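Local coordinates for ferredoxin-NADP reductase (Neisseria gonorrhoeae MIA_2011_03-10, PDB 5TR9), which binds FAD and probably catalyses electron transfer between NADP(H) and ferredoxin or flavodoxin, at residues Ser51-Tyr56 with Ile102-Asn107; Glu115-Gly120 with Ser226-Ile231; Ile154-Phe159 with Val190-Ala195; Ser184-Pro189 with Leu218-Thr223. All blocks are in the same frame, centred on the assembly; numbering follows the deposited sequence.

Interaction 1. Residues Ser51-Tyr56 with Ile102-Asn107; sequences SRLGFY and ILLDKN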
loop_
_atom_site.group_PDB
_atom_site.type_symbol
_atom_site.label_atom_id
_atom_site.label_comp_id
_atom_site.label_asym_id
_atom_site.label_seq_id
_atom_site.Cartn_x
_atom_site.Cartn_y
_atom_site.Cartn_z
ATOM N N SER A 51 -7.171 8.812 0.094
ATOM C CA SER A 51 -8.359 9.596 -0.197
ATOM C C SER A 51 -9.524 9.082 0.630
ATOM O O SER A 51 -9.496 7.971 1.158
ATOM C CB SER A 51 -8.738 9.482 -1.674
ATOM O OG SER A 51 -7.657 9.797 -2.534
ATOM N N ARG A 52 -10.558 9.903 0.730
ATOM C CA ARG A 52 -11.859 9.457 1.213
ATOM C C ARG A 52 -12.828 9.535 0.044
ATOM O O ARG A 52 -12.993 10.603 -0.555
ATOM C CB ARG A 52 -12.343 10.295 2.397
ATOM C CG ARG A 52 -11.921 9.734 3.744
ATOM C CD ARG A 52 -12.325 10.643 4.901
ATOM N NE ARG A 52 -13.663 11.218 4.758
ATOM C CZ ARG A 52 -14.746 10.791 5.405
ATOM N NH1 ARG A 52 -14.666 9.766 6.243
ATOM N NH2 ARG A 52 -15.913 11.394 5.213
ATOM N N LEU A 53 -13.431 8.401 -0.296
ATOM C CA LEU A 53 -14.354 8.283 -1.413
ATOM C C LEU A 53 -15.741 8.004 -0.868
ATOM O O LEU A 53 -15.889 7.363 0.177
ATOM C CB LEU A 53 -13.956 7.149 -2.358
ATOM C CG LEU A 53 -12.541 7.198 -2.933
ATOM C CD1 LEU A 53 -12.283 5.978 -3.839
ATOM C CD2 LEU A 53 -12.333 8.503 -3.698
ATOM N N GLY A 54 -16.756 8.484 -1.581
ATOM C CA GLY A 54 -18.106 8.367 -1.068
ATOM C C GLY A 54 -19.125 8.231 -2.176
ATOM O O GLY A 54 -18.842 8.445 -3.359
ATOM N N PHE A 55 -20.329 7.862 -1.766
ATOM C CA PHE A 55 -21.479 7.844 -2.657
ATOM C C PHE A 55 -22.664 8.495 -1.967
ATOM O O PHE A 55 -22.826 8.395 -0.748
ATOM C CB PHE A 55 -21.899 6.420 -3.062
ATOM C CG PHE A 55 -20.899 5.694 -3.906
ATOM C CD1 PHE A 55 -20.780 5.973 -5.261
ATOM C CD2 PHE A 55 -20.105 4.705 -3.354
ATOM C CE1 PHE A 55 -19.858 5.287 -6.048
ATOM C CE2 PHE A 55 -19.190 4.007 -4.129
ATOM C CZ PHE A 55 -19.069 4.299 -5.478
ATOM N N TYR A 56 -23.502 9.151 -2.763
ATOM C CA TYR A 56 -24.839 9.479 -2.301
ATOM C C TYR A 56 -25.628 8.189 -2.125
ATOM O O TYR A 56 -25.662 7.350 -3.029
ATOM C CB TYR A 56 -25.549 10.379 -3.308
ATOM C CG TYR A 56 -24.917 11.730 -3.570
ATOM C CD1 TYR A 56 -24.690 12.631 -2.538
ATOM C CD2 TYR A 56 -24.595 12.121 -4.867
ATOM C CE1 TYR A 56 -24.147 13.878 -2.788
ATOM C CE2 TYR A 56 -24.040 13.359 -5.124
ATOM C CZ TYR A 56 -23.818 14.231 -4.081
ATOM O OH TYR A 56 -23.286 15.478 -4.332
ATOM N N ILE A 102 -19.019 9.423 -8.257
ATOM C CA ILE A 102 -18.371 9.071 -7.004
ATOM C C ILE A 102 -17.862 10.368 -6.392
ATOM O O ILE A 102 -17.498 11.307 -7.107
ATOM C CB ILE A 102 -17.240 8.031 -7.215
ATOM C CG1 ILE A 102 -16.693 7.519 -5.871
ATOM C CG2 ILE A 102 -16.098 8.607 -8.076
ATOM C CD1 ILE A 102 -15.859 6.239 -6.004
ATOM N N LEU A 103 -17.892 10.439 -5.063
ATOM C CA LEU A 103 -17.538 11.655 -4.341
ATOM C C LEU A 103 -16.104 11.552 -3.841
ATOM O O LEU A 103 -15.693 10.504 -3.338
ATOM C CB LEU A 103 -18.482 11.881 -3.158
ATOM C CG LEU A 103 -19.978 11.773 -3.465
ATOM C CD1 LEU A 103 -20.769 12.113 -2.219
ATOM C CD2 LEU A 103 -20.345 12.687 -4.610
ATOM N N LEU A 104 -15.349 12.646 -3.983
ATOM C CA LEU A 104 -13.940 12.699 -3.594
ATOM C C LEU A 104 -13.756 13.801 -2.560
ATOM O O LEU A 104 -13.894 14.984 -2.881
ATOM C CB LEU A 104 -13.052 12.946 -4.816
ATOM C CG LEU A 104 -11.554 13.139 -4.566
ATOM C CD1 LEU A 104 -10.924 11.876 -3.996
ATOM C CD2 LEU A 104 -10.886 13.555 -5.865
ATOM N N ASP A 105 -13.440 13.419 -1.323
ATOM C CA ASP A 105 -13.107 14.409 -0.304
ATOM C C ASP A 105 -11.936 15.253 -0.791
ATOM O O ASP A 105 -11.001 14.735 -1.405
ATOM C CB ASP A 105 -12.763 13.703 1.012
ATOM C CG ASP A 105 -12.607 14.657 2.175
ATOM O OD1 ASP A 105 -11.669 15.479 2.173
ATOM O OD2 ASP A 105 -13.444 14.596 3.102
ATOM N N LYS A 106 -12.004 16.566 -0.547
ATOM C CA LYS A 106 -10.990 17.469 -1.091
ATOM C C LYS A 106 -9.616 17.270 -0.455
ATOM O O LYS A 106 -8.615 17.728 -1.018
ATOM C CB LYS A 106 -11.436 18.927 -0.936
ATOM C CG LYS A 106 -12.573 19.311 -1.869
ATOM C CD LYS A 106 -12.971 20.768 -1.722
ATOM C CE LYS A 106 -14.083 21.101 -2.702
ATOM N NZ LYS A 106 -14.601 22.486 -2.502
ATOM N N ASN A 107 -9.534 16.590 0.683
ATOM C CA ASN A 107 -8.282 16.462 1.416
ATOM C C ASN A 107 -7.775 15.028 1.373
ATOM O O ASN A 107 -8.539 14.086 1.617
ATOM C CB ASN A 107 -8.452 16.899 2.867
ATOM C CG ASN A 107 -7.155 16.818 3.655
ATOM O OD1 ASN A 107 -6.196 17.542 3.370
ATOM N ND2 ASN A 107 -7.118 15.934 4.650
HETATM O O HOH W 1 -9.626 12.602 -0.504
#

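Interaction 2. Residues Glu115-Gly120 with Ser226-Ile231; sequences ERFPDG and STRFMI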
loop_
_atom_site.group_PDB
_atom_site.type_symbol
_atom_site.label_atom_id
_atom_site.label_comp_id
_atom_site.label_asym_id
_atom_site.label_seq_id
_atom_site.Cartn_x
_atom_site.Cartn_y
_atom_site.Cartn_z
ATOM N N GLU A 115 9.949 10.137 2.542
ATOM C CA GLU A 115 11.025 11.127 2.495
ATOM C C GLU A 115 11.288 11.778 3.836
ATOM O O GLU A 115 12.233 12.570 3.947
ATOM C CB GLU A 115 10.709 12.168 1.427
ATOM C CG GLU A 115 10.802 11.508 0.056
ATOM C CD GLU A 115 10.305 12.348 -1.089
ATOM O OE1 GLU A 115 10.252 13.589 -1.004
ATOM O OE2 GLU A 115 9.959 11.722 -2.111
ATOM N N ARG A 116 10.502 11.445 4.859
ATOM C CA ARG A 116 10.848 11.801 6.228
ATOM C C ARG A 116 11.972 10.938 6.793
ATOM O O ARG A 116 12.537 11.289 7.833
ATOM C CB ARG A 116 9.606 11.690 7.110
ATOM C CG ARG A 116 8.566 12.755 6.793
ATOM C CD ARG A 116 7.333 12.562 7.657
ATOM N NE ARG A 116 6.460 13.724 7.585
ATOM C CZ ARG A 116 5.379 13.886 8.342
ATOM N NH1 ARG A 116 5.040 12.952 9.225
ATOM N NH2 ARG A 116 4.639 14.978 8.215
ATOM N N PHE A 117 12.291 9.809 6.146
ATOM C CA PHE A 117 13.499 9.043 6.417
ATOM C C PHE A 117 14.668 9.653 5.635
ATOM O O PHE A 117 14.475 10.154 4.518
ATOM C CB PHE A 117 13.327 7.591 5.975
ATOM C CG PHE A 117 12.422 6.749 6.848
ATOM C CD1 PHE A 117 12.547 6.737 8.236
ATOM C CD2 PHE A 117 11.480 5.913 6.249
ATOM C CE1 PHE A 117 11.723 5.916 9.030
ATOM C CE2 PHE A 117 10.659 5.084 7.034
ATOM C CZ PHE A 117 10.781 5.092 8.411
ATOM N N PRO A 118 15.888 9.600 6.173
ATOM C CA PRO A 118 17.020 10.239 5.486
ATOM C C PRO A 118 17.467 9.461 4.262
ATOM O O PRO A 118 17.359 8.231 4.194
ATOM C CB PRO A 118 18.130 10.265 6.543
ATOM C CG PRO A 118 17.762 9.185 7.506
ATOM C CD PRO A 118 16.262 9.092 7.511
ATOM N N ASP A 119 17.983 10.206 3.288
ATOM C CA ASP A 119 18.563 9.601 2.094
ATOM C C ASP A 119 19.655 8.596 2.455
ATOM O O ASP A 119 20.395 8.768 3.427
ATOM C CB ASP A 119 19.185 10.678 1.197
ATOM C CG ASP A 119 18.163 11.566 0.522
ATOM O OD1 ASP A 119 16.944 11.350 0.697
ATOM O OD2 ASP A 119 18.622 12.497 -0.189
ATOM N N GLY A 120 19.795 7.566 1.617
ATOM C CA GLY A 120 20.921 6.663 1.718
ATOM C C GLY A 120 20.641 5.385 2.476
ATOM O O GLY A 120 21.496 4.487 2.484
ATOM N N SER A 226 20.888 1.099 9.327
ATOM C CA SER A 226 20.817 1.225 7.874
ATOM C C SER A 226 19.430 1.013 7.275
ATOM O O SER A 226 19.216 1.394 6.117
ATOM C CB SER A 226 21.778 0.227 7.212
ATOM O OG SER A 226 21.437 -1.097 7.600
ATOM N N THR A 227 18.497 0.415 8.005
ATOM C CA THR A 227 17.212 0.017 7.441
ATOM C C THR A 227 16.104 0.932 7.939
ATOM O O THR A 227 16.084 1.318 9.116
ATOM C CB THR A 227 16.892 -1.442 7.802
ATOM O OG1 THR A 227 18.025 -2.254 7.481
ATOM C CG2 THR A 227 15.675 -1.971 7.019
ATOM N N ARG A 228 15.168 1.265 7.045
ATOM C CA ARG A 228 13.986 2.032 7.427
ATOM C C ARG A 228 12.754 1.303 6.910
ATOM O O ARG A 228 12.681 0.987 5.720
ATOM C CB ARG A 228 14.062 3.468 6.885
ATOM C CG ARG A 228 15.294 4.246 7.385
ATOM C CD ARG A 228 15.224 4.491 8.899
ATOM N NE ARG A 228 16.341 5.298 9.413
ATOM C CZ ARG A 228 17.484 4.798 9.875
ATOM N NH1 ARG A 228 17.696 3.490 9.866
ATOM N NH2 ARG A 228 18.426 5.611 10.344
ATOM N N PHE A 229 11.813 1.018 7.805
ATOM C CA PHE A 229 10.649 0.184 7.515
ATOM C C PHE A 229 9.378 1.015 7.392
ATOM O O PHE A 229 9.154 1.947 8.170
ATOM C CB PHE A 229 10.408 -0.850 8.626
ATOM C CG PHE A 229 11.420 -1.960 8.678
ATOM C CD1 PHE A 229 11.289 -3.071 7.860
ATOM C CD2 PHE A 229 12.484 -1.907 9.577
ATOM C CE1 PHE A 229 12.211 -4.123 7.918
ATOM C CE2 PHE A 229 13.417 -2.950 9.636
ATOM C CZ PHE A 229 13.275 -4.060 8.809
ATOM N N MET A 230 8.509 0.618 6.462
ATOM C CA MET A 230 7.138 1.110 6.418
ATOM C C MET A 230 6.219 -0.101 6.411
ATOM O O MET A 230 6.518 -1.101 5.755
ATOM C CB MET A 230 6.899 1.976 5.182
ATOM C CG MET A 230 7.939 3.086 5.017
ATOM S SD MET A 230 7.644 4.079 3.554
ATOM C CE MET A 230 6.206 5.026 4.085
ATOM N N ILE A 231 5.126 -0.028 7.164
ATOM C CA ILE A 231 4.243 -1.174 7.361
ATOM C C ILE A 231 2.819 -0.748 7.051
ATOM O O ILE A 231 2.323 0.218 7.637
ATOM C CB ILE A 231 4.295 -1.708 8.801
ATOM C CG1 ILE A 231 5.729 -1.787 9.326
ATOM C CG2 ILE A 231 3.590 -3.078 8.873
ATOM C CD1 ILE A 231 5.784 -2.108 10.833
#

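Interaction 3. Residues Ile154-Phe159 with Val190-Ala195; sequences IHSVSF and VTTRAA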
loop_
_atom_site.group_PDB
_atom_site.type_symbol
_atom_site.label_atom_id
_atom_site.label_comp_id
_atom_site.label_asym_id
_atom_site.label_seq_id
_atom_site.Cartn_x
_atom_site.Cartn_y
_atom_site.Cartn_z
ATOM N N ILE A 154 7.795 -6.143 0.213
ATOM C CA ILE A 154 7.384 -7.492 0.593
ATOM C C ILE A 154 5.862 -7.475 0.661
ATOM O O ILE A 154 5.287 -6.759 1.495
ATOM C CB ILE A 154 7.992 -7.918 1.943
ATOM C CG1 ILE A 154 9.525 -8.012 1.910
ATOM C CG2 ILE A 154 7.441 -9.291 2.354
ATOM C CD1 ILE A 154 10.285 -6.715 1.823
ATOM N N HIS A 155 5.197 -8.242 -0.219
ATOM C CA HIS A 155 3.729 -8.278 -0.260
ATOM C C HIS A 155 3.234 -9.653 0.178
ATOM O O HIS A 155 3.421 -10.643 -0.541
ATOM C CB HIS A 155 3.196 -7.945 -1.656
ATOM C CG HIS A 155 1.702 -7.777 -1.702
ATOM N ND1 HIS A 155 0.963 -8.013 -2.844
ATOM C CD2 HIS A 155 0.817 -7.394 -0.749
ATOM C CE1 HIS A 155 -0.313 -7.766 -2.594
ATOM N NE2 HIS A 155 -0.429 -7.393 -1.329
ATOM N N SER A 156 2.584 -9.695 1.336
ATOM C CA SER A 156 1.994 -10.916 1.888
ATOM C C SER A 156 0.513 -10.998 1.536
ATOM O O SER A 156 -0.237 -10.041 1.754
ATOM C CB SER A 156 2.177 -10.944 3.408
ATOM O OG SER A 156 1.404 -11.966 4.027
ATOM N N VAL A 157 0.091 -12.155 1.020
ATOM C CA VAL A 157 -1.312 -12.476 0.783
ATOM C C VAL A 157 -1.502 -13.936 1.174
ATOM O O VAL A 157 -0.540 -14.649 1.454
ATOM C CB VAL A 157 -1.726 -12.262 -0.685
ATOM C CG1 VAL A 157 -1.531 -10.791 -1.096
ATOM C CG2 VAL A 157 -0.917 -13.187 -1.588
ATOM N N SER A 158 -2.754 -14.398 1.151
ATOM C CA SER A 158 -2.989 -15.802 1.500
ATOM C C SER A 158 -2.655 -16.757 0.356
ATOM O O SER A 158 -2.021 -17.800 0.573
ATOM C CB SER A 158 -4.441 -16.002 1.919
ATOM O OG SER A 158 -4.737 -15.312 3.129
ATOM N N PHE A 159 -3.099 -16.439 -0.859
ATOM C CA PHE A 159 -2.980 -17.326 -2.013
ATOM C C PHE A 159 -2.400 -16.566 -3.196
ATOM O O PHE A 159 -2.611 -15.354 -3.312
ATOM C CB PHE A 159 -4.353 -17.908 -2.390
ATOM C CG PHE A 159 -4.924 -18.812 -1.331
ATOM C CD1 PHE A 159 -4.578 -20.153 -1.294
ATOM C CD2 PHE A 159 -5.750 -18.300 -0.337
ATOM C CE1 PHE A 159 -5.079 -20.991 -0.298
ATOM C CE2 PHE A 159 -6.254 -19.123 0.659
ATOM C CZ PHE A 159 -5.917 -20.465 0.680
ATOM N N VAL A 190 4.927 -13.076 -0.769
ATOM C CA VAL A 190 4.749 -14.019 0.333
ATOM C C VAL A 190 3.328 -14.560 0.251
ATOM O O VAL A 190 2.379 -13.779 0.186
ATOM C CB VAL A 190 4.981 -13.343 1.696
ATOM C CG1 VAL A 190 4.617 -14.278 2.830
ATOM C CG2 VAL A 190 6.424 -12.888 1.840
ATOM N N THR A 191 3.169 -15.884 0.231
ATOM C CA THR A 191 1.825 -16.460 0.296
ATOM C C THR A 191 1.720 -17.280 1.576
ATOM O O THR A 191 2.408 -18.296 1.723
ATOM C CB THR A 191 1.507 -17.292 -0.949
ATOM O OG1 THR A 191 2.509 -18.291 -1.165
ATOM C CG2 THR A 191 1.445 -16.383 -2.181
ATOM N N THR A 192 0.862 -16.836 2.498
ATOM C CA THR A 192 0.854 -17.438 3.830
ATOM C C THR A 192 0.112 -18.768 3.899
ATOM O O THR A 192 0.363 -19.551 4.826
ATOM C CB THR A 192 0.246 -16.476 4.843
ATOM O OG1 THR A 192 -1.141 -16.266 4.532
ATOM C CG2 THR A 192 0.989 -15.147 4.813
ATOM N N ARG A 193 -0.802 -19.044 2.967
ATOM C CA ARG A 193 -1.633 -20.242 3.054
ATOM C C ARG A 193 -1.466 -21.161 1.856
ATOM O O ARG A 193 -2.237 -22.120 1.707
ATOM C CB ARG A 193 -3.105 -19.855 3.218
ATOM C CG ARG A 193 -3.336 -18.911 4.399
ATOM C CD ARG A 193 -4.803 -18.795 4.760
ATOM N NE ARG A 193 -5.389 -20.037 5.279
ATOM C CZ ARG A 193 -5.349 -20.422 6.555
ATOM N NH1 ARG A 193 -5.951 -21.545 6.930
ATOM N NH2 ARG A 193 -4.709 -19.689 7.459
ATOM N N ALA A 194 -0.462 -20.920 1.020
ATOM C CA ALA A 194 -0.261 -21.707 -0.181
ATOM C C ALA A 194 1.218 -21.707 -0.511
ATOM O O ALA A 194 1.959 -20.811 -0.110
ATOM C CB ALA A 194 -1.078 -21.158 -1.358
ATOM N N ALA A 195 1.641 -22.855 -1.031
ATOM C CA ALA A 195 3.042 -23.222 -1.122
ATOM C C ALA A 195 3.618 -22.695 -2.420
ATOM O O ALA A 195 2.936 -22.659 -3.447
ATOM C CB ALA A 195 3.210 -24.741 -1.047
HETATM O O HOH W 2 -2.723 -14.157 4.684
#

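Interaction 4. Residues Ser184-Pro189 with Leu218-Thr223; sequences SFRFVP and LHTKLT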
loop_
_atom_site.group_PDB
_atom_site.type_symbol
_atom_site.label_atom_id
_atom_site.label_comp_id
_atom_site.label_asym_id
_atom_site.label_seq_id
_atom_site.Cartn_x
_atom_site.Cartn_y
_atom_site.Cartn_z
ATOM N N SER A 184 18.994 -0.765 -6.398
ATOM C CA SER A 184 18.162 -1.879 -6.810
ATOM C C SER A 184 16.770 -1.786 -6.190
ATOM O O SER A 184 16.580 -1.277 -5.080
ATOM C CB SER A 184 18.827 -3.200 -6.424
ATOM O OG SER A 184 18.189 -4.301 -7.047
ATOM N N PHE A 185 15.787 -2.272 -6.937
ATOM C CA PHE A 185 14.456 -2.531 -6.419
ATOM C C PHE A 185 14.298 -4.038 -6.278
ATOM O O PHE A 185 14.681 -4.784 -7.185
ATOM C CB PHE A 185 13.366 -1.977 -7.340
ATOM C CG PHE A 185 11.994 -2.464 -6.985
ATOM C CD1 PHE A 185 11.353 -1.991 -5.852
ATOM C CD2 PHE A 185 11.355 -3.427 -7.757
ATOM C CE1 PHE A 185 10.093 -2.459 -5.498
ATOM C CE2 PHE A 185 10.091 -3.888 -7.415
ATOM C CZ PHE A 185 9.458 -3.402 -6.281
ATOM N N ARG A 186 13.786 -4.482 -5.132
ATOM C CA ARG A 186 13.543 -5.892 -4.863
ATOM C C ARG A 186 12.077 -6.091 -4.523
ATOM O O ARG A 186 11.511 -5.333 -3.726
ATOM C CB ARG A 186 14.399 -6.413 -3.699
ATOM C CG ARG A 186 15.898 -6.499 -3.963
ATOM C CD ARG A 186 16.573 -5.132 -3.990
ATOM N NE ARG A 186 18.025 -5.262 -3.875
ATOM C CZ ARG A 186 18.682 -5.236 -2.720
ATOM N NH1 ARG A 186 18.015 -5.070 -1.578
ATOM N NH2 ARG A 186 20.003 -5.378 -2.708
ATOM N N PHE A 187 11.467 -7.120 -5.104
ATOM C CA PHE A 187 10.103 -7.506 -4.770
ATOM C C PHE A 187 10.095 -8.939 -4.260
ATOM O O PHE A 187 10.634 -9.837 -4.913
ATOM C CB PHE A 187 9.181 -7.372 -5.991
ATOM C CG PHE A 187 7.787 -7.885 -5.753
ATOM C CD1 PHE A 187 6.965 -7.287 -4.806
ATOM C CD2 PHE A 187 7.306 -8.971 -6.468
ATOM C CE1 PHE A 187 5.667 -7.755 -4.581
ATOM C CE2 PHE A 187 6.011 -9.438 -6.250
ATOM C CZ PHE A 187 5.200 -8.834 -5.308
ATOM N N VAL A 188 9.477 -9.145 -3.103
ATOM C CA VAL A 188 9.382 -10.468 -2.489
ATOM C C VAL A 188 7.911 -10.787 -2.248
ATOM O O VAL A 188 7.296 -10.215 -1.337
ATOM C CB VAL A 188 10.170 -10.528 -1.174
ATOM C CG1 VAL A 188 10.032 -11.909 -0.541
ATOM C CG2 VAL A 188 11.644 -10.194 -1.425
ATOM N N PRO A 189 7.302 -11.674 -3.032
ATOM C CA PRO A 189 5.932 -12.091 -2.729
ATOM C C PRO A 189 5.933 -13.145 -1.634
ATOM O O PRO A 189 6.820 -13.999 -1.572
ATOM C CB PRO A 189 5.435 -12.667 -4.061
ATOM C CG PRO A 189 6.670 -13.180 -4.733
ATOM C CD PRO A 189 7.820 -12.286 -4.273
ATOM N N LEU A 218 16.315 -10.551 0.367
ATOM C CA LEU A 218 16.744 -9.256 -0.148
ATOM C C LEU A 218 18.239 -9.180 -0.413
ATOM O O LEU A 218 18.677 -8.236 -1.079
ATOM C CB LEU A 218 16.361 -8.140 0.828
ATOM C CG LEU A 218 14.855 -7.982 1.067
ATOM C CD1 LEU A 218 14.577 -6.854 2.061
ATOM C CD2 LEU A 218 14.101 -7.712 -0.253
ATOM N N HIS A 219 19.025 -10.129 0.100
ATOM C CA HIS A 219 20.485 -10.104 -0.034
ATOM C C HIS A 219 21.056 -8.790 0.490
ATOM O O HIS A 219 22.024 -8.251 -0.048
ATOM C CB HIS A 219 20.919 -10.346 -1.479
ATOM C CG HIS A 219 20.333 -11.583 -2.081
ATOM N ND1 HIS A 219 20.816 -12.844 -1.802
ATOM C CD2 HIS A 219 19.304 -11.755 -2.944
ATOM C CE1 HIS A 219 20.112 -13.740 -2.472
ATOM N NE2 HIS A 219 19.189 -13.105 -3.172
ATOM N N THR A 220 20.440 -8.275 1.553
ATOM C CA THR A 220 20.822 -7.015 2.178
ATOM C C THR A 220 20.684 -7.190 3.680
ATOM O O THR A 220 19.590 -7.495 4.162
ATOM C CB THR A 220 19.926 -5.861 1.702
ATOM O OG1 THR A 220 20.012 -5.732 0.278
ATOM C CG2 THR A 220 20.343 -4.549 2.355
ATOM N N LYS A 221 21.780 -7.004 4.414
ATOM C CA LYS A 221 21.701 -7.055 5.868
ATOM C C LYS A 221 20.839 -5.906 6.375
ATOM O O LYS A 221 21.000 -4.758 5.950
ATOM C CB LYS A 221 23.097 -6.986 6.486
ATOM N N LEU A 222 19.910 -6.223 7.275
ATOM C CA LEU A 222 19.028 -5.235 7.879
ATOM C C LEU A 222 19.516 -4.922 9.288
ATOM O O LEU A 222 19.781 -5.840 10.077
ATOM C CB LEU A 222 17.589 -5.744 7.900
ATOM C CG LEU A 222 17.118 -6.282 6.543
ATOM C CD1 LEU A 222 15.702 -6.844 6.652
ATOM C CD2 LEU A 222 17.195 -5.200 5.463
ATOM N N THR A 223 19.674 -3.638 9.591
ATOM C CA THR A 223 20.135 -3.178 10.894
ATOM C C THR A 223 19.395 -1.901 11.249
ATOM O O THR A 223 18.944 -1.171 10.358
ATOM C CB THR A 223 21.644 -2.885 10.932
ATOM O OG1 THR A 223 21.930 -1.697 10.181
ATOM C CG2 THR A 223 22.471 -4.045 10.368
#

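Interaction 1. Residues Ser51-Tyr56 with Ile102-Asn107
Leu103 turns CG beside its backbone N (chi1 -49°), which carries both methyls onto the Tyr56 ring, while Asp105 CG, trans to N (chi1 -171°), aims the carboxylate at the Arg52 side chain; the facing backbones set Asp105 CB 3.7 Å from Arg52 CB. CD1 of Leu103 sits over the tyrosine face, 4.0 Å from the ring centroid, a CH-pi contact offset toward the rim; the tyrosine OH is bound by Glu19. In one of two Arg52 conformers the Asp105 carboxylate stands nearly perpendicular to the guanidinium, and Asp105 OD2 meets Arg52 NE only in a long, doubtful salt bridge of 3.8 Å. The strands, 50-57 and 101-105, belong to the six-stranded antiparallel beta-barrel of the FAD-binding domain in this family. Gly54 and Leu103 form a hydrogen-bonded pair, with Leu103 N to Gly54 O at 2.8 Å and a more bent return from Gly54 N to Leu103 O. Leu53 and Leu104 are the adjoining non-hydrogen-bonded pair, on the other face, where Leu53 CD2 touches Leu104 CD1 at 3.7 Å. Phe55 CZ rests obliquely on Ile102 CD1. Asp105 OD1 accepts Asn107 N in an Asx turn, and a water joins Arg52 N to Asp105 O and Asn107 O.

Interaction 2. Residues Glu115-Gly120 with Ser226-Ile231
Phe117 and Arg228 mark the nearest backbone approach, with CA atoms 7.1 Å apart: residues 115-120 leave a short 3-10 turn and run as an extended loop beside strand 227-231 without pairing with it. Side chains bridge the gap. The Phe117 ring lies on the aliphatic part of Arg228, whose CB stands over the ring centre, 3.5 Å from the centroid and only 9° off the normal, a well-centred CH-pi contact. From there a bend at chi2 (-66°) lays Arg228 CD beside CD1 of Phe117 at 3.6 Å. Beyond it the guanidinium runs past the ring, its plane 74° from that of the phenyl, so that the arginine offers the ring methylenes and no stacked cation. Arg228 NH1 folds back to its own strand and donates to Thr227 O at 2.8 Å; the acceptor is almost in the guanidinium plane. Weak bonds to Pro224 O and Glu225 O share this NH1. At the ring's edge, CZ of Phe117 approaches Phe229 O at 3.5 Å, and Met230 CG lies in the ring plane, 3.9 Å from Phe117 CE2. The loop leads into strand 122-128, which pairs with 227-233 in the parallel sheet; Met262 of strand 261-265 also touches Phe117 and Met230, while the Phe229 side chain, directed away from the loop, touches Leu245 of helix 235-247.

Interaction 3. Residues Ile154-Phe159 with Val190-Ala195
This is a parallel beta pairing at the C-terminal ends of strands 150-157 and 185-191, neighbours in the central sheet of the NAD-binding region, and it carries on into the loops that follow. Val190 is gripped through both backbone groups: its N donates to His155 O, and its O accepts from Val157 N at 2.9 Å. The ladder then passes to Thr192 N on Val157 O at 2.8 Å and, past the strand ends, to Arg193 N on Ser158 O at 3.0 Å. Ser156 and Val190 share one sheet face, Val157 and Thr191 the other. In the loops, Phe159 takes Arg193 CB over one ring face (4.2 Å to the centroid), and Ala194 CB comes obliquely to Phe159 CD1 at 3.6 Å. Thr191 OG1 lies between N and C (chi1 54°), from where it donates to Ala194 O at 2.8 Å, linking strand end to loop; Asn196 ND2 is a second partner. A water joins Ser158 OG to Thr192 OG1. Strand 122-128 flanks 150-157 on the side away from 185-191; helix 205-210 packs on the face of Ile154, Ser156 and Val190, and Glu162 binds the backbone N of Phe159 beyond the sheet.

Interaction 4. Residues Ser184-Pro189 with Leu218-Thr223
A Schellman motif closes helix 213-218, and the contact joins this helix end to strand 185-191 of the parallel sheet. His219, at positive phi (55°), ends the helical run and turns the chain so that Leu218 O and Thr220 both face Arg186. The arginine leaves the strand with CG beside its backbone N and bends at chi2 (73°), bringing its guanidinium across the end of the helix. Arg186 NH1 donates to Thr220 OG1 at 2.8 Å; the hydroxyl sits at the guanidinium edge, close to its plane, and the bond is bent, with 145° at the hydrogen. Arg186 NH2 lies 3.0 Å from Thr220 OG1. Leu218 O takes a different place, over the guanidinium face and toward its rim, 3.3 Å from Arg186 NH1 but too poorly aligned for a hydrogen bond. As a carbonyl of the last helical turn it would probably still favour the positive charge electrostatically. In this Rossmann-like region helices pack on the parallel sheet, and beside the polar cluster the packing is apolar: Leu218 CD2 fits between two strand side chains of the same face, 3.7 Å from Arg186 CB and 3.7 Å from Val188 CG2. The arginine is tied to the sheet as well, because Arg186 NH1 has a second hydrogen bond to Asn152 OD1 on the adjacent strand 150-157; the Leu218 side chain also touches Asn152.

Interaction 1 stands apart in the antiparallel FAD-binding sheet, its centre 31 Å from that of interaction 3, whereas the other three share the parallel sheet. Interactions 3 and 4 both use strand 185-191, whose Val188 O probably accepts from His155 N; interactions 2 and 4 meet where Leu222 packs on Thr227 and Phe229. Backbone ladders carry interactions 1 and 3, antiparallel in one and parallel in the other, whereas 2 and 4 attach loops to strands through side chains. Each of those two turns on an arginine: buried Arg228 offers methylenes to a ring, partly exposed Arg186 offers its charged end. Interactions 1 and 2 are mostly buried, 3 and 4 only partly.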